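Local coordinates for AbiEi antitoxin C-terminal domain-containing protein (PDB 1ZEL) that is of unknown function but probably binds DNA through a winged helix-turn-helix region and carries a domain related to the C-terminal domain of AbiEi antitoxins, at residues Y87-S92 against G122-W127; L116-D121 against W200-P205; A155-R160 against P179-E184; W231-Y236 against Y281-E286. All coordinates share one frame; numbering follows the deposited sequence.

Interactions 1, 2 and 3 belong to the region related to AbiEi antitoxin C-terminal domains. Along the chain interactions 1 and 2 interleave, and interaction 2 spans interaction 3. Interaction 1 packs helix 88-96 on the middle strand of the sheet 103-104, 124-127, 142-145. Its segment 122-127 directly follows 116-121 of interaction 2, and both contacts reach the same formic acid. Interaction 3, centred about 17 Å from interaction 1, touches it where W127 meets L157. Interaction 4 comes last, about 30 Å from interaction 1 between centres, on the second sheet, 262-264, 283-285, 276-278. Interactions 1 and 4 each lay a helix on a small sheet, while 2 and 3 join loops and helix starts.

Interaction 1 of 4, residues Y87-S92 against G122-W127; sequences YLPLRS and GRIPIW. With FMT (formic acid), chain F.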
loop_
_atom_site.group_PDB
_atom_site.type_symbol
_atom_site.label_atom_id
_atom_site.label_comp_id
_atom_site.label_asym_id
_atom_site.label_seq_id
_atom_site.Cartn_x
_atom_site.Cartn_y
_atom_site.Cartn_z
ATOM N N TYR A 87 3.212 0.904 8.604
ATOM C CA TYR A 87 2.595 1.987 7.873
ATOM C C TYR A 87 2.704 3.324 8.574
ATOM O O TYR A 87 2.049 4.277 8.177
ATOM C CB TYR A 87 1.127 1.664 7.567
ATOM C CG TYR A 87 0.930 0.379 6.745
ATOM C CD1 TYR A 87 1.702 0.120 5.610
ATOM C CD2 TYR A 87 -0.034 -0.543 7.099
ATOM C CE1 TYR A 87 1.537 -1.050 4.866
ATOM C CE2 TYR A 87 -0.221 -1.710 6.354
ATOM C CZ TYR A 87 0.570 -1.953 5.238
ATOM O OH TYR A 87 0.359 -3.101 4.503
ATOM N N LEU A 88 3.555 3.418 9.592
ATOM C CA LEU A 88 3.658 4.672 10.327
ATOM C C LEU A 88 4.045 5.874 9.452
ATOM O O LEU A 88 3.538 6.971 9.677
ATOM C CB LEU A 88 4.579 4.542 11.562
ATOM C CG LEU A 88 3.911 4.223 12.890
ATOM C CD1 LEU A 88 4.947 4.004 14.005
ATOM C CD2 LEU A 88 2.874 5.298 13.298
ATOM N N PRO A 89 4.939 5.685 8.448
ATOM C CA PRO A 89 5.146 6.802 7.507
ATOM C C PRO A 89 3.856 7.356 6.869
ATOM O O PRO A 89 3.714 8.574 6.719
ATOM C CB PRO A 89 6.052 6.193 6.429
ATOM C CG PRO A 89 6.799 5.063 7.156
ATOM C CD PRO A 89 5.838 4.534 8.168
ATOM N N LEU A 90 2.934 6.478 6.487
ATOM C CA LEU A 90 1.680 6.918 5.879
ATOM C C LEU A 90 0.718 7.514 6.897
ATOM O O LEU A 90 0.033 8.505 6.622
ATOM C CB LEU A 90 1.018 5.767 5.123
ATOM C CG LEU A 90 1.790 5.334 3.876
ATOM C CD1 LEU A 90 1.164 4.088 3.295
ATOM C CD2 LEU A 90 1.825 6.460 2.831
ATOM N N ARG A 91 0.632 6.893 8.069
ATOM C CA ARG A 91 -0.155 7.482 9.151
ATOM C C ARG A 91 0.399 8.849 9.531
ATOM O O ARG A 91 -0.368 9.733 9.896
ATOM C CB ARG A 91 -0.178 6.561 10.375
ATOM C CG ARG A 91 -0.676 5.144 10.045
ATOM C CD ARG A 91 -0.964 4.368 11.309
ATOM N NE ARG A 91 -0.759 2.934 11.110
ATOM C CZ ARG A 91 -1.659 2.104 10.571
ATOM N NH1 ARG A 91 -2.845 2.549 10.186
ATOM N NH2 ARG A 91 -1.368 0.814 10.429
ATOM N N SER A 92 1.716 9.035 9.481
ATOM C CA SER A 92 2.246 10.384 9.780
ATOM C C SER A 92 1.820 11.437 8.756
ATOM O O SER A 92 1.618 12.626 9.089
ATOM C CB SER A 92 3.769 10.370 9.969
ATOM O OG SER A 92 4.476 10.514 8.757
ATOM N N GLY A 122 10.100 -3.639 2.411
ATOM C CA GLY A 122 10.624 -2.617 1.520
ATOM C C GLY A 122 9.760 -1.384 1.568
ATOM O O GLY A 122 8.937 -1.219 2.475
ATOM N N ARG A 123 9.928 -0.518 0.583
ATOM C CA ARG A 123 9.114 0.681 0.533
ATOM C C ARG A 123 7.647 0.303 0.356
ATOM O O ARG A 123 7.325 -0.718 -0.258
ATOM C CB ARG A 123 9.604 1.617 -0.558
ATOM C CG ARG A 123 11.039 2.056 -0.306
ATOM C CD ARG A 123 11.423 3.145 -1.266
ATOM N NE ARG A 123 11.161 2.749 -2.642
ATOM C CZ ARG A 123 11.025 3.605 -3.649
ATOM N NH1 ARG A 123 11.121 4.912 -3.428
ATOM N NH2 ARG A 123 10.786 3.153 -4.876
ATOM N N ILE A 124 6.777 1.104 0.955
ATOM C CA ILE A 124 5.327 0.837 0.914
ATOM C C ILE A 124 4.763 1.285 -0.415
ATOM O O ILE A 124 4.805 2.478 -0.741
ATOM C CB ILE A 124 4.571 1.561 2.060
ATOM C CG1 ILE A 124 5.187 1.198 3.425
ATOM C CG2 ILE A 124 3.044 1.218 1.976
ATOM C CD1 ILE A 124 5.331 2.398 4.407
ATOM N N PRO A 125 4.218 0.345 -1.199
ATOM C CA PRO A 125 3.591 0.701 -2.465
ATOM C C PRO A 125 2.229 1.369 -2.268
ATOM O O PRO A 125 1.329 0.810 -1.609
ATOM C CB PRO A 125 3.443 -0.651 -3.169
ATOM C CG PRO A 125 3.256 -1.611 -2.033
ATOM C CD PRO A 125 4.143 -1.107 -0.932
ATOM N N ILE A 126 2.090 2.569 -2.815
ATOM C CA ILE A 126 0.812 3.279 -2.796
ATOM C C ILE A 126 0.416 3.760 -4.172
ATOM O O ILE A 126 1.247 3.865 -5.065
ATOM C CB ILE A 126 0.826 4.516 -1.831
ATOM C CG1 ILE A 126 1.874 5.550 -2.281
ATOM C CG2 ILE A 126 1.072 4.091 -0.381
ATOM C CD1 ILE A 126 1.777 6.863 -1.494
ATOM N N TRP A 127 -0.861 4.067 -4.330
ATOM C CA TRP A 127 -1.355 4.753 -5.509
ATOM C C TRP A 127 -1.692 6.154 -5.056
ATOM O O TRP A 127 -2.215 6.329 -3.949
ATOM C CB TRP A 127 -2.624 4.049 -6.057
ATOM C CG TRP A 127 -3.321 4.922 -7.115
ATOM C CD1 TRP A 127 -2.954 5.080 -8.424
ATOM C CD2 TRP A 127 -4.418 5.823 -6.895
ATOM N NE1 TRP A 127 -3.790 6.005 -9.046
ATOM C CE2 TRP A 127 -4.688 6.474 -8.122
ATOM C CE3 TRP A 127 -5.204 6.135 -5.778
ATOM C CZ2 TRP A 127 -5.719 7.410 -8.262
ATOM C CZ3 TRP A 127 -6.217 7.064 -5.915
ATOM C CH2 TRP A 127 -6.471 7.692 -7.148
HETATM C C FMT F . 3.190 -4.375 4.271
HETATM O O1 FMT F . 2.896 -4.957 5.323
HETATM O O2 FMT F . 2.368 -4.085 3.388
#
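I124 reaches from strand 124-127 into the side chains at the start of helix 88-96, and the tight part of the contact gathers round its two branches. CG2 lies 3.7 Å from L90 CD1 and, more loosely, 4.0 Å from Y87 CE1. Its CD1 branch meets P89 CG at 4.1 Å. The L90 chain runs antiparallel alongside those of I124 and I126, and its CD1 also sits 3.7 Å from I126 CG2; that methyl is turned anti to the carbonyl carbon of I126, with CG1 left at chi1 62°. L104 of the neighbouring strand adds to this apolar layer. The contact loosens at P89, which is only partly buried. The Y87 hydroxyl is a polar end: it lies 2.5 Å from O2 of formic acid, probably from the crystallisation liquor, a hydrogen bond so short that its exact length is doubtful, and it also bonds H112. Y87 itself occupies the N-cap position. The whole is helix-on-sheet packing, helix 88-96 lying against the central strand of a three-stranded mixed sheet.

Interaction 2 of 4, residues L116-D121 against W200-P205; sequences LDRQPD and WADLVP. With FMT (formic acid), chain F.
D202 lays its carboxylate across the backbone of L116-R118, a loop between helix 106-113 and strand 124-127, so this is a loop-to-helix contact in the AbiEi-like domain, anchored by a side chain of helix 200-203. D202 has a second conformer, so these contacts hold for one of its two positions. OD1 accepts from R118 N at 2.9 Å with its syn lone pair, the N-H pointing almost straight at it (160°). D117 N is also near, but at a poor angle. OD2 turns to the aliphatic parts, 3.5 Å from D117 CB and 3.6 Å from R118 CG. The carboxylates of D117 and D202 stand nearly perpendicular, 86° between planes, with D117 OD2 4.1 Å from D202 OD2; such crowding of like charge may raise their proton affinity, although D117 OD1 is held by H206. Deeper in, L116 CD2 packs 3.9 Å from L203 CB. A water donates to both R118 O and D202 OD1, 2.7 Å from that OD1.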
loop_
_atom_site.group_PDB
_atom_site.type_symbol
_atom_site.label_atom_id
_atom_site.label_comp_id
_atom_site.label_asym_id
_atom_site.label_seq_id
_atom_site.Cartn_x
_atom_site.Cartn_y
_atom_site.Cartn_z
ATOM N N LEU A 116 -0.720 -13.257 -1.260
ATOM C CA LEU A 116 0.724 -13.431 -1.171
ATOM C C LEU A 116 1.110 -14.389 -0.073
ATOM O O LEU A 116 0.586 -14.322 1.044
ATOM C CB LEU A 116 1.460 -12.085 -0.964
ATOM C CG LEU A 116 1.397 -10.984 -2.024
ATOM C CD1 LEU A 116 2.176 -9.772 -1.588
ATOM C CD2 LEU A 116 1.938 -11.459 -3.366
ATOM N N ASP A 117 2.050 -15.269 -0.394
ATOM C CA ASP A 117 2.622 -16.209 0.567
ATOM C C ASP A 117 3.338 -15.523 1.730
ATOM O O ASP A 117 3.246 -15.967 2.872
ATOM C CB ASP A 117 3.590 -17.131 -0.169
ATOM C CG ASP A 117 2.879 -18.034 -1.172
ATOM O OD1 ASP A 117 1.774 -18.519 -0.821
ATOM O OD2 ASP A 117 3.417 -18.251 -2.289
ATOM N N ARG A 118 4.042 -14.435 1.435
ATOM C CA ARG A 118 4.945 -13.810 2.398
ATOM C C ARG A 118 4.610 -12.352 2.547
ATOM O O ARG A 118 4.312 -11.681 1.561
ATOM C CB ARG A 118 6.410 -13.910 1.932
ATOM C CG ARG A 118 6.955 -15.317 1.630
ATOM C CD ARG A 118 6.598 -16.325 2.711
ATOM N NE ARG A 118 7.226 -16.039 3.998
ATOM C CZ ARG A 118 6.646 -16.269 5.170
ATOM N NH1 ARG A 118 5.425 -16.771 5.206
ATOM N NH2 ARG A 118 7.283 -15.999 6.304
ATOM N N GLN A 119 4.682 -11.852 3.777
ATOM C CA GLN A 119 4.541 -10.431 3.992
ATOM C C GLN A 119 5.614 -9.708 3.206
ATOM O O GLN A 119 6.796 -10.040 3.317
ATOM C CB GLN A 119 4.646 -10.046 5.463
ATOM C CG GLN A 119 4.440 -8.546 5.676
ATOM C CD GLN A 119 4.532 -8.133 7.127
ATOM O OE1 GLN A 119 4.679 -8.968 8.010
ATOM N NE2 GLN A 119 4.423 -6.823 7.380
ATOM N N PRO A 120 5.206 -8.718 2.408
ATOM C CA PRO A 120 6.209 -7.986 1.671
ATOM C C PRO A 120 6.945 -6.995 2.581
ATOM O O PRO A 120 6.418 -6.524 3.598
ATOM C CB PRO A 120 5.378 -7.254 0.611
ATOM C CG PRO A 120 4.083 -7.010 1.261
ATOM C CD PRO A 120 3.847 -8.218 2.134
ATOM N N ASP A 121 8.178 -6.701 2.223
ATOM C CA ASP A 121 8.936 -5.702 2.940
ATOM C C ASP A 121 9.437 -4.672 1.926
ATOM O O ASP A 121 9.209 -4.812 0.726
ATOM C CB ASP A 121 10.075 -6.342 3.757
ATOM C CG ASP A 121 11.003 -7.237 2.920
ATOM O OD1 ASP A 121 11.226 -6.971 1.710
ATOM O OD2 ASP A 121 11.538 -8.215 3.499
ATOM N N TRP A 200 6.141 -10.856 -7.864
ATOM C CA TRP A 200 5.396 -11.670 -8.833
ATOM C C TRP A 200 5.404 -13.161 -8.513
ATOM O O TRP A 200 4.367 -13.815 -8.594
ATOM C CB TRP A 200 5.909 -11.429 -10.259
ATOM C CG TRP A 200 5.328 -10.194 -10.860
ATOM C CD1 TRP A 200 5.896 -8.964 -10.894
ATOM C CD2 TRP A 200 4.036 -10.064 -11.455
ATOM N NE1 TRP A 200 5.057 -8.072 -11.509
ATOM C CE2 TRP A 200 3.906 -8.725 -11.871
ATOM C CE3 TRP A 200 2.996 -10.955 -11.712
ATOM C CZ2 TRP A 200 2.755 -8.240 -12.514
ATOM C CZ3 TRP A 200 1.853 -10.478 -12.348
ATOM C CH2 TRP A 200 1.751 -9.132 -12.754
ATOM N N ALA A 201 6.556 -13.697 -8.138
ATOM C CA ALA A 201 6.649 -15.139 -7.833
ATOM C C ALA A 201 5.771 -15.501 -6.644
ATOM O O ALA A 201 5.250 -16.603 -6.567
ATOM C CB ALA A 201 8.107 -15.580 -7.596
ATOM N N ASP A 202 5.603 -14.558 -5.724
ATOM C CA ASP A 202 4.757 -14.727 -4.547
ATOM C C ASP A 202 3.265 -14.643 -4.926
ATOM O O ASP A 202 2.403 -15.233 -4.269
ATOM C CB ASP A 202 5.109 -13.620 -3.551
ATOM C CG ASP A 202 5.108 -14.087 -2.115
ATOM O OD1 ASP A 202 4.400 -13.465 -1.319
ATOM O OD2 ASP A 202 5.836 -15.042 -1.770
ATOM N N LEU A 203 2.965 -13.888 -5.976
ATOM C CA LEU A 203 1.573 -13.683 -6.379
ATOM C C LEU A 203 1.072 -14.794 -7.307
ATOM O O LEU A 203 -0.042 -15.281 -7.145
ATOM C CB LEU A 203 1.407 -12.330 -7.079
ATOM C CG LEU A 203 0.035 -12.054 -7.723
ATOM C CD1 LEU A 203 -1.043 -11.854 -6.644
ATOM C CD2 LEU A 203 0.121 -10.854 -8.613
ATOM N N VAL A 204 1.898 -15.181 -8.278
ATOM C CA VAL A 204 1.406 -15.979 -9.412
ATOM C C VAL A 204 0.756 -17.314 -9.041
ATOM O O VAL A 204 -0.122 -17.754 -9.772
ATOM C CB VAL A 204 2.417 -16.141 -10.587
ATOM C CG1 VAL A 204 2.615 -14.804 -11.294
ATOM C CG2 VAL A 204 3.769 -16.720 -10.121
ATOM N N PRO A 205 1.173 -17.963 -7.929
ATOM C CA PRO A 205 0.455 -19.189 -7.537
ATOM C C PRO A 205 -0.985 -18.944 -7.102
ATOM O O PRO A 205 -1.774 -19.889 -7.043
ATOM C CB PRO A 205 1.264 -19.692 -6.334
ATOM C CG PRO A 205 2.627 -19.110 -6.552
ATOM C CD PRO A 205 2.300 -17.716 -7.008
HETATM C C FMT F . 3.190 -4.375 4.271
HETATM O O1 FMT F . 2.896 -4.957 5.323
HETATM O O2 FMT F . 2.368 -4.085 3.388
HETATM O O HOH W 1 5.566 -11.105 -0.947
#

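Interaction 3 of 4, residues A155-R160 against P179-E184; sequences ALLAPR and PALGPE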
loop_
_atom_site.group_PDB
_atom_site.type_symbol
_atom_site.label_atom_id
_atom_site.label_comp_id
_atom_site.label_asym_id
_atom_site.label_seq_id
_atom_site.Cartn_x
_atom_site.Cartn_y
_atom_site.Cartn_z
ATOM N N ALA A 155 -14.784 4.433 -4.606
ATOM C CA ALA A 155 -15.650 3.265 -4.479
ATOM C C ALA A 155 -15.256 2.232 -5.524
ATOM O O ALA A 155 -15.320 1.024 -5.280
ATOM C CB ALA A 155 -17.135 3.656 -4.644
ATOM N N LEU A 156 -14.831 2.724 -6.689
ATOM C CA LEU A 156 -14.320 1.864 -7.726
ATOM C C LEU A 156 -12.970 1.264 -7.318
ATOM O O LEU A 156 -12.731 0.092 -7.551
ATOM C CB LEU A 156 -14.222 2.634 -9.052
ATOM C CG LEU A 156 -13.920 1.833 -10.330
ATOM C CD1 LEU A 156 -14.801 0.568 -10.479
ATOM C CD2 LEU A 156 -14.015 2.724 -11.583
ATOM N N LEU A 157 -12.110 2.048 -6.674
ATOM C CA LEU A 157 -10.745 1.589 -6.372
ATOM C C LEU A 157 -10.675 0.623 -5.201
ATOM O O LEU A 157 -9.982 -0.417 -5.250
ATOM C CB LEU A 157 -9.819 2.792 -6.148
ATOM C CG LEU A 157 -9.537 3.579 -7.451
ATOM C CD1 LEU A 157 -8.811 4.865 -7.175
ATOM C CD2 LEU A 157 -8.737 2.735 -8.388
ATOM N N ALA A 158 -11.465 0.934 -4.180
ATOM C CA ALA A 158 -11.543 0.157 -2.956
ATOM C C ALA A 158 -12.253 -1.183 -3.207
ATOM O O ALA A 158 -13.058 -1.280 -4.126
ATOM C CB ALA A 158 -12.323 0.977 -1.916
ATOM N N PRO A 159 -11.973 -2.219 -2.395
ATOM C CA PRO A 159 -12.707 -3.456 -2.612
ATOM C C PRO A 159 -14.197 -3.230 -2.376
ATOM O O PRO A 159 -14.576 -2.301 -1.652
ATOM C CB PRO A 159 -12.150 -4.396 -1.540
ATOM C CG PRO A 159 -11.681 -3.482 -0.484
ATOM C CD PRO A 159 -11.038 -2.349 -1.270
ATOM N N ARG A 160 -15.026 -4.050 -3.011
ATOM C CA ARG A 160 -16.436 -4.006 -2.712
ATOM C C ARG A 160 -16.636 -4.456 -1.277
ATOM O O ARG A 160 -16.103 -5.499 -0.893
ATOM C CB ARG A 160 -17.218 -4.908 -3.671
ATOM C CG ARG A 160 -17.360 -4.311 -5.062
ATOM C CD ARG A 160 -17.574 -5.360 -6.157
ATOM N NE ARG A 160 -18.053 -6.658 -5.694
ATOM C CZ ARG A 160 -17.330 -7.785 -5.700
ATOM N NH1 ARG A 160 -17.895 -8.897 -5.247
ATOM N NH2 ARG A 160 -16.049 -7.814 -6.150
ATOM N N PRO A 179 -6.717 3.195 3.627
ATOM C CA PRO A 179 -7.377 2.945 2.337
ATOM C C PRO A 179 -6.460 2.062 1.498
ATOM O O PRO A 179 -5.237 2.227 1.560
ATOM C CB PRO A 179 -7.463 4.330 1.698
ATOM C CG PRO A 179 -7.175 5.295 2.760
ATOM C CD PRO A 179 -6.331 4.611 3.778
ATOM N N ALA A 180 -7.039 1.091 0.783
ATOM C CA ALA A 180 -6.260 0.150 -0.010
ATOM C C ALA A 180 -7.055 -0.255 -1.246
ATOM O O ALA A 180 -8.306 -0.310 -1.227
ATOM C CB ALA A 180 -5.884 -1.090 0.829
ATOM N N LEU A 181 -6.322 -0.535 -2.321
ATOM C CA LEU A 181 -6.913 -0.967 -3.571
ATOM C C LEU A 181 -7.587 -2.313 -3.359
ATOM O O LEU A 181 -7.082 -3.153 -2.597
ATOM C CB LEU A 181 -5.832 -1.155 -4.645
ATOM C CG LEU A 181 -5.106 0.098 -5.149
ATOM C CD1 LEU A 181 -4.249 -0.267 -6.370
ATOM C CD2 LEU A 181 -6.066 1.254 -5.435
ATOM N N GLY A 182 -8.715 -2.503 -4.023
ATOM C CA GLY A 182 -9.350 -3.799 -4.049
ATOM C C GLY A 182 -8.725 -4.679 -5.124
ATOM O O GLY A 182 -7.771 -4.274 -5.793
ATOM N N PRO A 183 -9.255 -5.903 -5.293
ATOM C CA PRO A 183 -8.645 -6.839 -6.231
ATOM C C PRO A 183 -8.715 -6.346 -7.670
ATOM O O PRO A 183 -7.775 -6.556 -8.417
ATOM C CB PRO A 183 -9.472 -8.117 -6.068
ATOM C CG PRO A 183 -10.732 -7.709 -5.411
ATOM C CD PRO A 183 -10.397 -6.490 -4.576
ATOM N N GLU A 184 -9.819 -5.709 -8.055
ATOM C CA GLU A 184 -9.916 -5.195 -9.412
ATOM C C GLU A 184 -8.857 -4.148 -9.691
ATOM O O GLU A 184 -8.159 -4.222 -10.698
ATOM C CB GLU A 184 -11.321 -4.656 -9.708
ATOM C CG GLU A 184 -12.371 -5.766 -9.652
ATOM C CD GLU A 184 -13.109 -5.808 -8.326
ATOM O OE1 GLU A 184 -12.599 -5.221 -7.354
ATOM O OE2 GLU A 184 -14.198 -6.423 -8.262
HETATM O O HOH W 2 -10.899 -2.762 -6.818
HETATM O O HOH W 3 -13.883 -5.733 -4.962
#
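A bend at chi2 (98°) folds the E184 chain back, and a near-eclipsed chi3 (20°) turns the R160 chain, so that the guanidinium and carboxylate meet with their planes 78° apart. R160 NH2 reaches OE2 of E184 at 3.1 Å, on the syn lone pair, in a salt bridge whose N-H...O angle of 136° is well short of straight. OE2 has a stronger partner in S215 N, and a water joins R160 N to E184 OE1. This bridge flanks a junction of two helix starts: R160 and G182 are N-caps, of helices 161-166 and 183-192. Before its helix, G182 N gives L157 O a short 2.7 Å hydrogen bond in the carbonyl plane. The backbones come close here, P159 CA 3.7 Å from G182 CA, where G182 has no side chain. P159 packs alongside: its CD sits 3.4 Å from A180 O, and its CB 4.1 Å from P183 CD. Further along, L157 CB meets L181 CD2.

Interaction 4 of 4, residues W231-Y236 against Y281-E286; sequences WQRASY and YQLVDE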
loop_
_atom_site.group_PDB
_atom_site.type_symbol
_atom_site.label_atom_id
_atom_site.label_comp_id
_atom_site.label_asym_id
_atom_site.label_seq_id
_atom_site.Cartn_x
_atom_site.Cartn_y
_atom_site.Cartn_z
ATOM N N TRP A 231 -5.299 -3.983 -21.234
ATOM C CA TRP A 231 -6.448 -4.831 -21.472
ATOM C C TRP A 231 -6.006 -6.240 -21.822
ATOM O O TRP A 231 -6.536 -7.221 -21.286
ATOM C CB TRP A 231 -7.282 -4.263 -22.628
ATOM C CG TRP A 231 -8.061 -3.045 -22.279
ATOM C CD1 TRP A 231 -7.597 -1.765 -22.206
ATOM C CD2 TRP A 231 -9.471 -2.991 -21.991
ATOM N NE1 TRP A 231 -8.639 -0.906 -21.887
ATOM C CE2 TRP A 231 -9.795 -1.636 -21.750
ATOM C CE3 TRP A 231 -10.487 -3.961 -21.923
ATOM C CZ2 TRP A 231 -11.106 -1.220 -21.437
ATOM C CZ3 TRP A 231 -11.786 -3.559 -21.600
ATOM C CH2 TRP A 231 -12.080 -2.196 -21.346
ATOM N N GLN A 232 -5.017 -6.340 -22.710
ATOM C CA GLN A 232 -4.454 -7.651 -23.094
ATOM C C GLN A 232 -3.912 -8.389 -21.883
ATOM O O GLN A 232 -4.253 -9.563 -21.651
ATOM C CB GLN A 232 -3.362 -7.489 -24.161
ATOM C CG GLN A 232 -3.901 -6.972 -25.494
ATOM C CD GLN A 232 -2.798 -6.458 -26.385
ATOM O OE1 GLN A 232 -2.519 -5.270 -26.393
ATOM N NE2 GLN A 232 -2.151 -7.352 -27.127
ATOM N N ARG A 233 -3.066 -7.709 -21.118
ATOM C CA ARG A 233 -2.494 -8.311 -19.923
ATOM C C ARG A 233 -3.512 -8.663 -18.849
ATOM O O ARG A 233 -3.431 -9.748 -18.240
ATOM C CB ARG A 233 -1.342 -7.465 -19.384
ATOM C CG ARG A 233 -0.209 -7.387 -20.387
ATOM C CD ARG A 233 1.072 -6.930 -19.765
ATOM N NE ARG A 233 1.047 -5.507 -19.518
ATOM C CZ ARG A 233 1.647 -4.592 -20.270
ATOM N NH1 ARG A 233 2.322 -4.939 -21.358
ATOM N NH2 ARG A 233 1.561 -3.317 -19.920
ATOM N N ALA A 234 -4.506 -7.798 -18.654
ATOM C CA ALA A 234 -5.532 -8.058 -17.633
ATOM C C ALA A 234 -6.366 -9.255 -18.023
ATOM O O ALA A 234 -6.739 -10.078 -17.180
ATOM C CB ALA A 234 -6.440 -6.824 -17.452
ATOM N N SER A 235 -6.678 -9.339 -19.312
ATOM C CA SER A 235 -7.480 -10.441 -19.817
ATOM C C SER A 235 -6.728 -11.759 -19.726
ATOM O O SER A 235 -7.314 -12.797 -19.376
ATOM C CB SER A 235 -7.958 -10.174 -21.241
ATOM O OG SER A 235 -8.682 -8.966 -21.273
ATOM N N TYR A 236 -5.429 -11.716 -20.026
ATOM C CA TYR A 236 -4.553 -12.869 -19.852
ATOM C C TYR A 236 -4.429 -13.323 -18.383
ATOM O O TYR A 236 -4.307 -14.519 -18.103
ATOM C CB TYR A 236 -3.160 -12.531 -20.384
ATOM C CG TYR A 236 -2.196 -13.681 -20.294
ATOM C CD1 TYR A 236 -2.354 -14.806 -21.094
ATOM C CD2 TYR A 236 -1.110 -13.640 -19.420
ATOM C CE1 TYR A 236 -1.465 -15.874 -21.031
ATOM C CE2 TYR A 236 -0.217 -14.713 -19.345
ATOM C CZ TYR A 236 -0.403 -15.821 -20.147
ATOM O OH TYR A 236 0.487 -16.871 -20.080
ATOM N N TYR A 281 -4.835 -13.163 -26.815
ATOM C CA TYR A 281 -4.620 -11.841 -26.208
ATOM C C TYR A 281 -3.508 -11.070 -26.894
ATOM O O TYR A 281 -3.102 -9.994 -26.426
ATOM C CB TYR A 281 -4.345 -11.981 -24.701
ATOM C CG TYR A 281 -5.340 -12.901 -24.058
ATOM C CD1 TYR A 281 -5.028 -14.240 -23.818
ATOM C CD2 TYR A 281 -6.633 -12.469 -23.785
ATOM C CE1 TYR A 281 -5.979 -15.106 -23.261
ATOM C CE2 TYR A 281 -7.581 -13.327 -23.236
ATOM C CZ TYR A 281 -7.246 -14.650 -22.986
ATOM O OH TYR A 281 -8.185 -15.501 -22.430
ATOM N N GLN A 282 -3.043 -11.617 -28.025
ATOM C CA GLN A 282 -1.868 -11.141 -28.740
ATOM C C GLN A 282 -0.755 -10.814 -27.767
ATOM O O GLN A 282 -0.243 -9.700 -27.731
ATOM C CB GLN A 282 -2.225 -9.948 -29.660
ATOM C CG GLN A 282 -3.206 -10.340 -30.819
ATOM C CD GLN A 282 -2.539 -11.226 -31.852
ATOM O OE1 GLN A 282 -1.612 -10.795 -32.527
ATOM N NE2 GLN A 282 -2.982 -12.478 -31.959
ATOM N N LEU A 283 -0.397 -11.813 -26.966
ATOM C CA LEU A 283 0.477 -11.591 -25.844
ATOM C C LEU A 283 1.580 -12.623 -25.795
ATOM O O LEU A 283 1.330 -13.831 -25.916
ATOM C CB LEU A 283 -0.365 -11.641 -24.552
ATOM C CG LEU A 283 0.283 -11.307 -23.229
ATOM C CD1 LEU A 283 -0.737 -10.638 -22.377
ATOM C CD2 LEU A 283 0.778 -12.556 -22.568
ATOM N N VAL A 284 2.800 -12.129 -25.611
ATOM C CA VAL A 284 3.957 -12.968 -25.319
ATOM C C VAL A 284 4.189 -12.868 -23.796
ATOM O O VAL A 284 4.486 -11.795 -23.273
ATOM C CB VAL A 284 5.204 -12.501 -26.097
ATOM C CG1 VAL A 284 6.428 -13.301 -25.668
ATOM C CG2 VAL A 284 4.965 -12.676 -27.621
ATOM N N ASP A 285 4.009 -13.983 -23.103
ATOM C CA ASP A 285 4.149 -14.018 -21.660
ATOM C C ASP A 285 5.572 -14.421 -21.270
ATOM O O ASP A 285 5.958 -15.569 -21.436
ATOM C CB ASP A 285 3.116 -14.984 -21.048
ATOM C CG ASP A 285 3.205 -15.068 -19.519
ATOM O OD1 ASP A 285 3.771 -14.152 -18.895
ATOM O OD2 ASP A 285 2.708 -16.064 -18.938
ATOM N N GLU A 286 6.331 -13.460 -20.744
ATOM C CA GLU A 286 7.695 -13.703 -20.276
ATOM C C GLU A 286 7.764 -13.756 -18.758
ATOM O O GLU A 286 8.844 -13.893 -18.157
ATOM C CB GLU A 286 8.617 -12.622 -20.824
ATOM C CG GLU A 286 8.568 -12.565 -22.329
ATOM C CD GLU A 286 9.437 -11.495 -22.947
ATOM O OE1 GLU A 286 10.014 -10.660 -22.212
ATOM O OE2 GLU A 286 9.545 -11.500 -24.194
#
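The Y236 ring takes L283 CD2 over the centre of one face, 3.8 Å from the centroid, in a CH-pi contact, and Y281 CD1 at its edge, in plane. The Y281 ring in turn is covered on one face by helix 228-240: Y236 CA stands 4.2 Å from its centroid, another CH-pi contact, and the S235 side chain comes in with CB 3.7 Å from Y281 CD2. This is a helix packed on a sheet, strand 283-285 being the central strand of the sheet 262-264, 283-285, 276-278 and crossing the helix at -58°. A G1 beta bulge facing A278 falls at Q282 and L283. Just before the strand, Q232 NE2 gives Y281 O a 2.9 Å hydrogen bond, nearly in its own amide plane; P260 O is a second acceptor. With CG anti to the backbone N, chi1 -178° carries the Y236 ring out so that its hydroxyl meets D285, whose OD2 also accepts from V289 N. Y236 OH donates to D285 OD2 at 2.6 Å, meeting it on the anti side, 34° out of the carboxylate plane.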